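Local coordinates for protein formyltransferase PseJ (Anoxybacillus kamchatkensis G10, PDB 6EDK) that belongs to the formyltransferase family and binds N-{4-[{[(6S)-2-amino-4-oxo-3,4,5,6,7,8-hexahydropteridin-6-yl]methyl}(formyl)amino]benzoyl}-L-glutamic acid in a pocket of its mixed alpha/beta fold, at residues I28-P33 / F68-G73. Residues are numbered along the deposited sequence; the frame is centred on the assembly and turned at random.
Sequences ILLLGP and FIISYG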
loop_
_atom_site.group_PDB
_atom_site.type_symbol
_atom_site.label_atom_id
_atom_site.label_comp_id
_atom_site.label_asym_id
_atom_site.label_seq_id
_atom_site.Cartn_x
_atom_site.Cartn_y
_atom_site.Cartn_z
ATOM N N ILE A 28 -5.607 -6.386 -16.118
ATOM C CA ILE A 28 -5.051 -5.953 -14.822
ATOM C C ILE A 28 -5.070 -7.091 -13.845
ATOM O O ILE A 28 -6.090 -7.762 -13.690
ATOM C CB ILE A 28 -5.838 -4.756 -14.244
ATOM C CG1 ILE A 28 -5.845 -3.610 -15.247
ATOM C CG2 ILE A 28 -5.213 -4.366 -12.878
ATOM C CD1 ILE A 28 -6.862 -2.534 -14.897
ATOM N N LEU A 29 -3.955 -7.315 -13.202
ATOM C CA LEU A 29 -3.814 -8.318 -12.170
ATOM C C LEU A 29 -3.841 -7.573 -10.826
ATOM O O LEU A 29 -2.946 -6.772 -10.581
ATOM C CB LEU A 29 -2.491 -9.056 -12.280
ATOM C CG LEU A 29 -2.161 -10.053 -11.192
ATOM C CD1 LEU A 29 -3.253 -11.139 -11.094
ATOM C CD2 LEU A 29 -0.749 -10.714 -11.378
ATOM N N LEU A 30 -4.792 -7.916 -9.978
ATOM C CA LEU A 30 -4.907 -7.363 -8.622
ATOM C C LEU A 30 -4.364 -8.372 -7.648
ATOM O O LEU A 30 -4.899 -9.483 -7.540
ATOM C CB LEU A 30 -6.372 -7.035 -8.339
ATOM C CG LEU A 30 -6.810 -6.561 -6.969
ATOM C CD1 LEU A 30 -6.021 -5.316 -6.543
ATOM C CD2 LEU A 30 -8.332 -6.282 -7.079
ATOM N N LEU A 31 -3.270 -8.022 -6.986
ATOM C CA LEU A 31 -2.665 -8.875 -5.990
ATOM C C LEU A 31 -3.148 -8.488 -4.603
ATOM O O LEU A 31 -3.136 -7.288 -4.240
ATOM C CB LEU A 31 -1.163 -8.815 -6.030
ATOM C CG LEU A 31 -0.526 -9.264 -7.360
ATOM C CD1 LEU A 31 0.938 -9.092 -7.345
ATOM C CD2 LEU A 31 -0.911 -10.733 -7.627
ATOM N N GLY A 32 -3.538 -9.499 -3.836
ATOM C CA GLY A 32 -4.094 -9.304 -2.520
ATOM C C GLY A 32 -5.486 -9.871 -2.384
ATOM O O GLY A 32 -5.964 -10.602 -3.221
ATOM N N PRO A 33 -6.137 -9.569 -1.277
ATOM C CA PRO A 33 -7.481 -10.088 -1.022
ATOM C C PRO A 33 -8.459 -9.707 -2.116
ATOM O O PRO A 33 -8.323 -8.663 -2.757
ATOM C CB PRO A 33 -7.870 -9.428 0.317
ATOM C CG PRO A 33 -6.634 -9.085 0.949
ATOM C CD PRO A 33 -5.594 -8.831 -0.115
ATOM N N PHE A 68 -0.876 -4.687 -16.392
ATOM C CA PHE A 68 -0.689 -3.803 -15.227
ATOM C C PHE A 68 -0.964 -4.601 -13.974
ATOM O O PHE A 68 -1.864 -5.441 -13.981
ATOM C CB PHE A 68 -1.600 -2.605 -15.340
ATOM C CG PHE A 68 -1.070 -1.369 -14.637
ATOM C CD1 PHE A 68 -0.261 -0.470 -15.306
ATOM C CD2 PHE A 68 -1.402 -1.123 -13.318
ATOM C CE1 PHE A 68 0.235 0.658 -14.658
ATOM C CE2 PHE A 68 -0.897 -0.014 -12.677
ATOM C CZ PHE A 68 -0.079 0.880 -13.354
ATOM N N ILE A 69 -0.136 -4.413 -12.942
ATOM C CA ILE A 69 -0.310 -5.082 -11.662
ATOM C C ILE A 69 -0.644 -4.038 -10.597
ATOM O O ILE A 69 0.027 -3.012 -10.531
ATOM C CB ILE A 69 0.957 -5.842 -11.233
ATOM C CG1 ILE A 69 1.253 -6.961 -12.308
ATOM C CG2 ILE A 69 0.790 -6.398 -9.886
ATOM C CD1 ILE A 69 2.573 -7.619 -12.098
ATOM N N ILE A 70 -1.675 -4.296 -9.794
ATOM C CA ILE A 70 -1.994 -3.457 -8.626
ATOM C C ILE A 70 -1.927 -4.347 -7.398
ATOM O O ILE A 70 -2.680 -5.318 -7.275
ATOM C CB ILE A 70 -3.380 -2.799 -8.748
ATOM C CG1 ILE A 70 -3.462 -1.901 -9.955
ATOM C CG2 ILE A 70 -3.688 -1.947 -7.408
ATOM C CD1 ILE A 70 -4.889 -1.500 -10.311
ATOM N N SER A 71 -0.989 -4.077 -6.487
ATOM C CA SER A 71 -1.003 -4.837 -5.249
ATOM C C SER A 71 -1.566 -3.965 -4.120
ATOM O O SER A 71 -1.213 -2.790 -3.991
ATOM C CB SER A 71 0.367 -5.385 -4.828
ATOM O OG SER A 71 1.340 -4.435 -4.522
ATOM N N TYR A 72 -2.429 -4.553 -3.330
ATOM C CA TYR A 72 -3.146 -3.841 -2.233
ATOM C C TYR A 72 -3.378 -4.918 -1.186
ATOM O O TYR A 72 -4.316 -5.714 -1.295
ATOM C CB TYR A 72 -4.438 -3.225 -2.729
ATOM C CG TYR A 72 -5.214 -2.463 -1.645
ATOM C CD1 TYR A 72 -4.564 -2.003 -0.519
ATOM C CD2 TYR A 72 -6.592 -2.213 -1.772
ATOM C CE1 TYR A 72 -5.282 -1.309 0.490
ATOM C CE2 TYR A 72 -7.288 -1.516 -0.750
ATOM C CZ TYR A 72 -6.620 -1.077 0.331
ATOM O OH TYR A 72 -7.256 -0.369 1.377
ATOM N N GLY A 73 -2.492 -4.969 -0.212
ATOM C CA GLY A 73 -2.541 -5.972 0.823
ATOM C C GLY A 73 -1.951 -7.309 0.406
ATOM O O GLY A 73 -2.270 -8.322 1.016
HETATM O O HOH W 1 -6.617 -6.455 -2.999
#
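L31 and I69 meet on one face of two adjacent parallel strands, 28-31 and 68-71, where L31 CD1 rests 3.7 Å from I69 CG2. L31 is bridged to S71 and I69 to L29, so the two side chains meet obliquely across successive bridges of this face. The I69 CG2 methyl lies anti to the backbone N (CG1 has chi1 -62°), which carries it forward to the leucine, while CG1 turns back beside L29 CB. On the other face I70 bridges two neighbours: its CD1 reaches I28 CG2 at 3.9 Å, and its CG2 faces L30 CD1. L30, with CG anti to the backbone N (chi1 175°), brings CD1 across to the neighbouring strand, 3.4 Å from I70 O, the carbonyl that also accepts L31 N. Isoleucine suits extended backbone because it is beta-branched, and leucine reaches across with its terminal methyls.

Four backbone hydrogen bonds join the strands in parallel register, L29 N to F68 O, I70 N to L29 O, L31 N to I70 O and Y72 N to L31 O. Both are inner strands of the mixed sheet, between 48-52 and 90-94, an arrangement consistent with the Rossmann-like fold of formyltransferase domains. Helix 147-169 packs on the face of I28 and I70 through W166 and F162.

Past the strand ends the two loops stay in contact. G32 has phi 121°, a backbone shape that glycine readily adopts. P33 lays ring atom CD 3.5 Å from G73 O and also against Y72 O. One water donates to both P33 O (2.8 Å) and Y72 O, tying the loops together. S71 is small enough to sit beside L31, their CB atoms 3.9 Å apart; in the conformer given, S71 OG hydrogen-bonds to N92 OD1, and the side chain lies about 4 Å from the bound ligand.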